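Imine reductase (PDB 5A9S) probably reduces imines to amines with NADPH as hydride donor, as an NADP-binding oxidoreductase of the HIBADH-related family. Local coordinates at residues E267-A272 with Y283-L288. Sequence-based numbering, arbitrary orientation.
Sequences ELLDRA and YSVIEL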
# COMPACT_ATOMS: atom_id res chain seq x y z
N GLU B 267 -11.64 1.32 14.75
CA GLU B 267 -11.72 2.28 15.87
C GLU B 267 -11.43 3.71 15.42
O GLU B 267 -12.03 4.71 15.86
CB GLU B 267 -10.70 1.88 16.92
CG GLU B 267 -11.29 1.03 18.03
CD GLU B 267 -10.43 1.02 19.28
OE1 GLU B 267 -9.39 1.74 19.34
OE2 GLU B 267 -10.77 0.25 20.20
N LEU B 268 -10.48 3.77 14.51
CA LEU B 268 -10.08 4.99 13.93
C LEU B 268 -11.22 5.61 13.14
O LEU B 268 -11.48 6.82 13.24
CB LEU B 268 -8.87 4.74 13.03
CG LEU B 268 -8.36 5.91 12.24
CD1 LEU B 268 -7.88 6.98 13.20
CD2 LEU B 268 -7.25 5.48 11.29
N LEU B 269 -11.88 4.78 12.33
CA LEU B 269 -13.05 5.23 11.60
C LEU B 269 -14.19 5.68 12.51
O LEU B 269 -14.84 6.69 12.21
CB LEU B 269 -13.52 4.13 10.63
CG LEU B 269 -13.04 4.23 9.20
CD1 LEU B 269 -11.64 4.80 9.02
CD2 LEU B 269 -13.20 2.89 8.50
N ASP B 270 -14.43 4.95 13.58
CA ASP B 270 -15.47 5.33 14.52
C ASP B 270 -15.18 6.73 15.07
O ASP B 270 -16.11 7.51 15.26
CB ASP B 270 -15.56 4.34 15.67
CG ASP B 270 -16.04 2.92 15.22
OD1 ASP B 270 -16.69 2.79 14.18
OD2 ASP B 270 -15.79 1.93 15.94
N ARG B 271 -13.90 7.05 15.33
CA ARG B 271 -13.53 8.38 15.82
C ARG B 271 -13.84 9.41 14.73
O ARG B 271 -14.40 10.47 15.01
CB ARG B 271 -12.07 8.44 16.29
CG ARG B 271 -11.85 7.92 17.71
CD ARG B 271 -10.54 7.17 17.94
NE ARG B 271 -9.41 8.00 17.59
CZ ARG B 271 -8.21 7.57 17.18
NH1 ARG B 271 -7.93 6.26 17.02
NH2 ARG B 271 -7.30 8.47 16.91
N ALA B 272 -13.53 9.08 13.48
CA ALA B 272 -13.78 10.03 12.41
C ALA B 272 -15.29 10.33 12.23
O ALA B 272 -15.65 11.49 12.02
CB ALA B 272 -13.16 9.58 11.11
N TYR B 283 -11.00 10.44 3.43
CA TYR B 283 -9.83 11.30 3.59
C TYR B 283 -9.85 12.12 4.87
O TYR B 283 -8.79 12.42 5.43
CB TYR B 283 -9.69 12.23 2.41
CG TYR B 283 -8.27 12.77 2.25
CD1 TYR B 283 -7.35 12.08 1.45
CD2 TYR B 283 -7.89 13.99 2.78
CE1 TYR B 283 -6.07 12.55 1.29
CE2 TYR B 283 -6.59 14.48 2.61
CZ TYR B 283 -5.69 13.74 1.89
OH TYR B 283 -4.43 14.20 1.67
N SER B 284 -11.06 12.44 5.36
CA SER B 284 -11.24 13.27 6.52
C SER B 284 -10.71 12.63 7.81
O SER B 284 -10.41 13.35 8.77
CB SER B 284 -12.70 13.73 6.66
OG SER B 284 -13.54 12.66 7.02
N VAL B 285 -10.51 11.32 7.83
CA VAL B 285 -9.68 10.69 8.84
C VAL B 285 -8.39 11.53 9.18
O VAL B 285 -7.98 11.64 10.35
CB VAL B 285 -9.27 9.26 8.43
CG1 VAL B 285 -8.23 8.69 9.39
CG2 VAL B 285 -10.47 8.34 8.42
N ILE B 286 -7.80 12.13 8.17
CA ILE B 286 -6.55 12.92 8.34
C ILE B 286 -6.64 14.06 9.36
O ILE B 286 -5.68 14.32 10.06
CB ILE B 286 -6.07 13.46 6.98
CG1 ILE B 286 -4.57 13.77 7.06
CG2 ILE B 286 -6.88 14.68 6.51
CD1 ILE B 286 -3.99 14.22 5.72
N GLU B 287 -7.82 14.65 9.46
CA GLU B 287 -8.08 15.75 10.35
C GLU B 287 -8.01 15.33 11.78
O GLU B 287 -7.82 16.19 12.62
CB GLU B 287 -9.46 16.43 10.09
CG GLU B 287 -9.70 16.95 8.66
CD GLU B 287 -8.56 17.78 8.11
OE1 GLU B 287 -7.79 18.40 8.89
OE2 GLU B 287 -8.38 17.82 6.88
N LEU B 288 -8.11 14.04 12.09
CA LEU B 288 -7.80 13.58 13.44
C LEU B 288 -6.33 13.78 13.86
O LEU B 288 -6.03 13.72 15.05
CB LEU B 288 -8.13 12.11 13.64
CG LEU B 288 -9.53 11.57 13.80
CD1 LEU B 288 -10.52 12.55 13.25
CD2 LEU B 288 -9.70 10.19 13.17
O HOH W 1 -14.88 13.16 9.64
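Val285 wedges its two methyls against helix 260-275, one toward Leu268 and the other toward Leu269 and Ala272, and so illustrates how a branched side chain can engage two places on a helix. From CB the two methyls part company. With CG1 anti to the backbone N (chi1 171°), that methyl reaches Leu268, lying 3.9 Å from its CD2 and almost as near its CG, and the two side chains cross at about a right angle. CG2, beside the backbone N, turns instead to Leu269 and, one turn on from Leu268, to Ala272: it lies 3.8 Å from Leu269 CD1 and 4.0 Å from Ala272 CB. At Ala272 the helix offers just its CB, and there the backbones come nearest, the CA atoms of Ala272 and Val285 being 5.5 Å apart.

One 3-10 turn further on, Leu288 adds a second point of contact through CD2, which meets Leu268 CD1 at 3.7 Å and also touches Ala272 CB. Leu268 CD1 in turn underlies the guanidinium of Arg271, 3.6 Å from its plane and offset toward the rim, while the charge itself is paired with Glu260 of the partner subunit. The other subunit also packs on Val285 through Leu186, and on Leu268 through Asn183, so this corner of the C-terminal domain forms part of the interface between the two subunits.

Between the two segments the polar link is one water, which donates to both Ala272 O and Ser284 OG, 3.0 Å from each; Ser284 OG also bonds Ser281 O, which helps fix the hydroxyl. The direct contact is therefore aliphatic, implying that the C-terminal 3-10 turns are held to the helix by shape and burial, and one water bridge adds a polar link beside it.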